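Long-range contact in UPF0201 protein MJ1564 (Methanocaldococcus jannaschii DSM 2661, PDB 2PZZ), which is of unknown function and belongs to an archaeal family that resembles RNA-binding proteins in structure but is unlikely to bind RNA: residues V19-T33 with W44-L57. Sequence-based numbering, arbitrary orientation.
Sequences VKKAILNIFPKAKLT and WEGKTKSVEKLKEL
Strands 31-33 and 44-48 pair antiparallel, as the outer beta hairpin of a five-stranded antiparallel sheet. Lys-31 with Lys-47 and Thr-33 with Glu-45 are hydrogen-bonded pairs. Thr-33 N to Glu-45 O and Glu-45 N to Thr-33 O both measure 2.8 Å. Leu-32 faces Gly-46 in the non-hydrogen-bonded pair between them. Helix 19-26 packs on one face of this hairpin, and its axis runs 21° from that of strand 44-48. A type I turn from Phe-27 to Ala-30 links the helix to its strand.

The indole of Trp-44 packs between helix 19-26 and strand 31-33. The CG of Trp-44 is anti to its carbonyl carbon (chi1 -78°), which sets the indole against Lys-20 of the helix. The extended chain of Lys-20 runs over one face of the indole, a CH-pi contact with CG 3.9 Å from the centroid of the Trp-44 six-membered ring. Leu-32 CB approaches Trp-44 CE3 obliquely at 3.6 Å, and Val-19 CG1 lies 4.0 Å from Trp-44 CD1. Trp-44 NE1 is hydrogen-bonded to Lys-16 O, which restrains the turn of the ring. With an alanine in place of Trp-44, Lys-20 and Leu-32 would probably lose their shared apolar partner, and Lys-16 O this donor.

At the other end, the axis of helix 52-57 runs 77° from that of helix 19-26. Phe-27 fits between Thr-48 CG2 and Leu-54 CD2, with Ser-50 O at its ring edge. Ile-26 CD1 touches Leu-57 CD1 at 3.7 Å. A water bridges the two segments: it donates to Ile-26 O at 2.6 Å and accepts from Leu-54 N at 2.9 Å.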
loop_
_atom_site.group_PDB
_atom_site.type_symbol
_atom_site.label_atom_id
_atom_site.label_comp_id
_atom_site.label_asym_id
_atom_site.label_seq_id
_atom_site.Cartn_x
_atom_site.Cartn_y
_atom_site.Cartn_z
ATOM N N VAL A 19 -4.072 8.230 -5.455
ATOM C CA VAL A 19 -3.897 8.411 -4.017
ATOM C C VAL A 19 -4.561 9.727 -3.666
ATOM O O VAL A 19 -5.241 9.829 -2.662
ATOM C CB VAL A 19 -2.394 8.497 -3.572
ATOM C CG1 VAL A 19 -2.324 8.833 -2.061
ATOM C CG2 VAL A 19 -1.700 7.175 -3.836
ATOM N N LYS A 20 -4.362 10.730 -4.507
ATOM C CA LYS A 20 -4.954 12.047 -4.270
ATOM C C LYS A 20 -6.475 11.974 -4.232
ATOM O O LYS A 20 -7.122 12.675 -3.444
ATOM C CB LYS A 20 -4.527 13.032 -5.360
ATOM C CG LYS A 20 -5.033 14.444 -5.116
ATOM C CD LYS A 20 -4.902 15.288 -6.366
ATOM C CE LYS A 20 -5.468 16.687 -6.150
ATOM N NZ LYS A 20 -5.324 17.514 -7.378
ATOM N N LYS A 21 -7.059 11.134 -5.079
ATOM C CA LYS A 21 -8.520 11.018 -5.079
ATOM C C LYS A 21 -8.983 10.278 -3.846
ATOM O O LYS A 21 -10.091 10.513 -3.357
ATOM C CB LYS A 21 -9.029 10.301 -6.343
ATOM C CG LYS A 21 -8.929 11.173 -7.596
ATOM C CD LYS A 21 -9.366 10.425 -8.841
ATOM C CE LYS A 21 -9.057 11.231 -10.089
ATOM N NZ LYS A 21 -9.378 10.463 -11.316
ATOM N N ALA A 22 -8.147 9.377 -3.336
ATOM C CA ALA A 22 -8.539 8.646 -2.144
ATOM C C ALA A 22 -8.622 9.650 -1.001
ATOM O O ALA A 22 -9.494 9.568 -0.144
ATOM C CB ALA A 22 -7.535 7.549 -1.824
ATOM N N ILE A 23 -7.715 10.606 -0.984
ATOM C CA ILE A 23 -7.756 11.610 0.077
ATOM C C ILE A 23 -9.015 12.469 -0.066
ATOM O O ILE A 23 -9.786 12.615 0.877
ATOM C CB ILE A 23 -6.524 12.533 0.023
ATOM C CG1 ILE A 23 -5.262 11.714 0.343
ATOM C CG2 ILE A 23 -6.725 13.722 0.982
ATOM C CD1 ILE A 23 -3.966 12.510 0.239
ATOM N N LEU A 24 -9.223 13.018 -1.261
ATOM C CA LEU A 24 -10.372 13.886 -1.513
ATOM C C LEU A 24 -11.708 13.203 -1.246
ATOM O O LEU A 24 -12.655 13.869 -0.848
ATOM C CB LEU A 24 -10.308 14.456 -2.942
ATOM C CG LEU A 24 -9.056 15.335 -3.141
ATOM C CD1 LEU A 24 -8.862 15.691 -4.607
ATOM C CD2 LEU A 24 -9.173 16.603 -2.294
ATOM N N ASN A 25 -11.788 11.884 -1.431
ATOM C CA ASN A 25 -13.040 11.179 -1.158
ATOM C C ASN A 25 -13.419 11.277 0.309
ATOM O O ASN A 25 -14.596 11.142 0.655
ATOM C CB ASN A 25 -12.958 9.686 -1.525
ATOM C CG ASN A 25 -12.977 9.446 -3.017
ATOM O OD1 ASN A 25 -13.422 10.299 -3.789
ATOM N ND2 ASN A 25 -12.499 8.274 -3.436
ATOM N N ILE A 26 -12.430 11.486 1.178
ATOM C CA ILE A 26 -12.708 11.599 2.611
ATOM C C ILE A 26 -12.633 13.064 3.072
ATOM O O ILE A 26 -13.383 13.484 3.957
ATOM C CB ILE A 26 -11.712 10.757 3.447
ATOM C CG1 ILE A 26 -11.583 9.348 2.852
ATOM C CG2 ILE A 26 -12.191 10.654 4.898
ATOM C CD1 ILE A 26 -12.881 8.523 2.859
ATOM N N PHE A 27 -11.746 13.833 2.445
ATOM C CA PHE A 27 -11.543 15.236 2.780
ATOM C C PHE A 27 -11.605 16.074 1.513
ATOM O O PHE A 27 -10.593 16.586 1.060
ATOM C CB PHE A 27 -10.172 15.417 3.460
ATOM C CG PHE A 27 -10.023 14.625 4.731
ATOM C CD1 PHE A 27 -10.694 15.008 5.888
ATOM C CD2 PHE A 27 -9.247 13.463 4.758
ATOM C CE1 PHE A 27 -10.599 14.236 7.077
ATOM C CE2 PHE A 27 -9.142 12.685 5.925
ATOM C CZ PHE A 27 -9.824 13.075 7.092
ATOM N N PRO A 28 -12.813 16.241 0.939
ATOM C CA PRO A 28 -13.111 16.995 -0.285
ATOM C C PRO A 28 -12.528 18.406 -0.393
ATOM O O PRO A 28 -12.167 18.839 -1.488
ATOM C CB PRO A 28 -14.645 17.024 -0.309
ATOM C CG PRO A 28 -15.028 15.783 0.397
ATOM C CD PRO A 28 -14.068 15.793 1.572
ATOM N N LYS A 29 -12.453 19.120 0.728
ATOM C CA LYS A 29 -11.929 20.489 0.744
ATOM C C LYS A 29 -10.423 20.605 0.945
ATOM O O LYS A 29 -9.881 21.707 0.964
ATOM C CB LYS A 29 -12.609 21.314 1.844
ATOM C CG LYS A 29 -14.039 21.758 1.544
ATOM C CD LYS A 29 -15.044 20.648 1.776
ATOM C CE LYS A 29 -16.473 21.132 1.508
ATOM N NZ LYS A 29 -16.836 22.328 2.328
ATOM N N ALA A 30 -9.737 19.480 1.087
ATOM C CA ALA A 30 -8.295 19.533 1.317
ATOM C C ALA A 30 -7.493 20.184 0.194
ATOM O O ALA A 30 -7.766 19.962 -0.986
ATOM C CB ALA A 30 -7.765 18.129 1.588
ATOM N N LYS A 31 -6.515 21.009 0.574
ATOM C CA LYS A 31 -5.612 21.654 -0.385
ATOM C C LYS A 31 -4.404 20.731 -0.374
ATOM O O LYS A 31 -3.768 20.568 0.663
ATOM C CB LYS A 31 -5.172 23.040 0.086
ATOM C CG LYS A 31 -6.107 24.183 -0.265
ATOM C CD LYS A 31 -7.352 24.205 0.601
ATOM C CE LYS A 31 -8.091 25.530 0.438
ATOM N NZ LYS A 31 -9.318 25.566 1.271
ATOM N N LEU A 32 -4.072 20.139 -1.515
ATOM C CA LEU A 32 -2.969 19.190 -1.557
ATOM C C LEU A 32 -1.762 19.580 -2.395
ATOM O O LEU A 32 -1.894 20.205 -3.447
ATOM C CB LEU A 32 -3.494 17.830 -2.047
ATOM C CG LEU A 32 -4.713 17.257 -1.311
ATOM C CD1 LEU A 32 -5.260 16.060 -2.071
ATOM C CD2 LEU A 32 -4.328 16.861 0.107
ATOM N N THR A 33 -0.579 19.204 -1.914
ATOM C CA THR A 33 0.655 19.455 -2.646
ATOM C C THR A 33 1.439 18.135 -2.698
ATOM O O THR A 33 1.478 17.368 -1.725
ATOM C CB THR A 33 1.528 20.525 -1.971
ATOM O OG1 THR A 33 2.254 19.927 -0.889
ATOM C CG2 THR A 33 0.658 21.666 -1.443
ATOM N N TRP A 44 1.892 13.165 -0.716
ATOM C CA TRP A 44 0.925 14.251 -0.789
ATOM C C TRP A 44 0.805 14.814 0.621
ATOM O O TRP A 44 0.735 14.056 1.573
ATOM C CB TRP A 44 -0.486 13.762 -1.194
ATOM C CG TRP A 44 -0.689 13.479 -2.644
ATOM C CD1 TRP A 44 -0.680 12.255 -3.252
ATOM C CD2 TRP A 44 -0.934 14.443 -3.678
ATOM N NE1 TRP A 44 -0.903 12.396 -4.601
ATOM C CE2 TRP A 44 -1.065 13.727 -4.890
ATOM C CE3 TRP A 44 -1.056 15.841 -3.698
ATOM C CZ2 TRP A 44 -1.316 14.366 -6.120
ATOM C CZ3 TRP A 44 -1.305 16.480 -4.921
ATOM C CH2 TRP A 44 -1.434 15.736 -6.118
ATOM N N GLU A 45 0.785 16.134 0.747
ATOM C CA GLU A 45 0.587 16.778 2.042
ATOM C C GLU A 45 -0.465 17.858 1.831
ATOM O O GLU A 45 -0.507 18.488 0.777
ATOM C CB GLU A 45 1.863 17.436 2.540
ATOM C CG GLU A 45 2.875 16.468 3.080
ATOM C CD GLU A 45 4.186 17.148 3.369
ATOM O OE1 GLU A 45 4.895 17.492 2.400
ATOM O OE2 GLU A 45 4.495 17.346 4.558
ATOM N N GLY A 46 -1.314 18.073 2.826
ATOM C CA GLY A 46 -2.336 19.094 2.679
ATOM C C GLY A 46 -3.150 19.313 3.927
ATOM O O GLY A 46 -2.966 18.627 4.934
ATOM N N LYS A 47 -4.071 20.267 3.860
ATOM C CA LYS A 47 -4.891 20.576 5.013
ATOM C C LYS A 47 -6.307 20.969 4.640
ATOM O O LYS A 47 -6.583 21.365 3.509
ATOM C CB LYS A 47 -4.257 21.726 5.798
ATOM C CG LYS A 47 -2.767 21.549 6.092
ATOM C CD LYS A 47 -2.279 22.576 7.117
ATOM C CE LYS A 47 -2.116 23.969 6.519
ATOM N NZ LYS A 47 -0.838 24.095 5.757
ATOM N N THR A 48 -7.197 20.844 5.617
ATOM C CA THR A 48 -8.592 21.231 5.477
ATOM C C THR A 48 -9.078 21.550 6.879
ATOM O O THR A 48 -8.506 21.074 7.858
ATOM C CB THR A 48 -9.486 20.110 4.892
ATOM O OG1 THR A 48 -10.847 20.560 4.880
ATOM C CG2 THR A 48 -9.399 18.817 5.729
ATOM N N LYS A 49 -10.126 22.359 6.968
ATOM C CA LYS A 49 -10.711 22.734 8.244
ATOM C C LYS A 49 -12.061 22.038 8.343
ATOM O O LYS A 49 -12.815 22.244 9.289
ATOM C CB LYS A 49 -10.914 24.254 8.306
ATOM C CG LYS A 49 -9.662 25.052 8.017
ATOM C CD LYS A 49 -8.700 25.014 9.191
ATOM C CE LYS A 49 -8.939 26.174 10.171
ATOM N NZ LYS A 49 -10.335 26.228 10.705
ATOM N N SER A 50 -12.371 21.211 7.355
ATOM C CA SER A 50 -13.655 20.522 7.350
ATOM C C SER A 50 -13.570 19.015 7.479
ATOM O O SER A 50 -12.861 18.373 6.721
ATOM C CB SER A 50 -14.427 20.851 6.068
ATOM O OG SER A 50 -15.573 20.023 5.966
ATOM N N VAL A 51 -14.305 18.468 8.446
ATOM C CA VAL A 51 -14.385 17.028 8.690
ATOM C C VAL A 51 -15.830 16.595 8.409
ATOM O O VAL A 51 -16.265 15.511 8.821
ATOM C CB VAL A 51 -14.045 16.661 10.162
ATOM C CG1 VAL A 51 -12.543 16.867 10.429
ATOM C CG2 VAL A 51 -14.862 17.520 11.119
ATOM N N GLU A 52 -16.570 17.452 7.711
ATOM C CA GLU A 52 -17.965 17.170 7.378
ATOM C C GLU A 52 -18.148 15.850 6.636
ATOM O O GLU A 52 -18.964 15.025 7.028
ATOM C CB GLU A 52 -18.551 18.315 6.542
ATOM C CG GLU A 52 -18.916 19.544 7.363
ATOM C CD GLU A 52 -19.081 20.791 6.508
ATOM O OE1 GLU A 52 -19.751 20.714 5.450
ATOM O OE2 GLU A 52 -18.540 21.853 6.901
ATOM N N LYS A 53 -17.393 15.651 5.567
ATOM C CA LYS A 53 -17.507 14.417 4.802
ATOM C C LYS A 53 -17.185 13.208 5.683
ATOM O O LYS A 53 -17.912 12.209 5.675
ATOM C CB LYS A 53 -16.569 14.464 3.594
ATOM C CG LYS A 53 -16.650 13.246 2.682
ATOM C CD LYS A 53 -18.034 13.093 2.066
ATOM C CE LYS A 53 -18.018 12.099 0.914
ATOM N NZ LYS A 53 -19.385 11.870 0.357
ATOM N N LEU A 54 -16.095 13.295 6.444
ATOM C CA LEU A 54 -15.704 12.197 7.331
ATOM C C LEU A 54 -16.849 11.843 8.282
ATOM O O LEU A 54 -17.160 10.663 8.482
ATOM C CB LEU A 54 -14.455 12.581 8.148
ATOM C CG LEU A 54 -14.018 11.629 9.275
ATOM C CD1 LEU A 54 -13.708 10.263 8.693
ATOM C CD2 LEU A 54 -12.780 12.207 10.003
ATOM N N LYS A 55 -17.479 12.862 8.858
ATOM C CA LYS A 55 -18.589 12.631 9.790
ATOM C C LYS A 55 -19.761 11.906 9.136
ATOM O O LYS A 55 -20.411 11.071 9.762
ATOM C CB LYS A 55 -19.080 13.953 10.370
ATOM C CG LYS A 55 -18.054 14.665 11.235
ATOM C CD LYS A 55 -18.622 15.934 11.828
ATOM C CE LYS A 55 -17.605 16.605 12.734
ATOM N NZ LYS A 55 -18.052 17.948 13.235
ATOM N N GLU A 56 -20.036 12.235 7.882
ATOM C CA GLU A 56 -21.125 11.590 7.152
ATOM C C GLU A 56 -20.814 10.114 6.945
ATOM O O GLU A 56 -21.650 9.253 7.206
ATOM C CB GLU A 56 -21.301 12.224 5.773
ATOM C CG GLU A 56 -21.902 13.603 5.755
ATOM C CD GLU A 56 -21.763 14.251 4.390
ATOM O OE1 GLU A 56 -21.837 13.519 3.374
ATOM O OE2 GLU A 56 -21.586 15.489 4.333
ATOM N N LEU A 57 -19.600 9.826 6.482
ATOM C CA LEU A 57 -19.210 8.451 6.211
ATOM C C LEU A 57 -19.216 7.568 7.446
ATOM O O LEU A 57 -19.619 6.401 7.373
ATOM C CB LEU A 57 -17.846 8.413 5.526
ATOM C CG LEU A 57 -17.798 9.154 4.182
ATOM C CD1 LEU A 57 -16.386 9.171 3.659
ATOM C CD2 LEU A 57 -18.741 8.481 3.175
HETATM O O HOH W 1 -14.151 15.263 5.737
#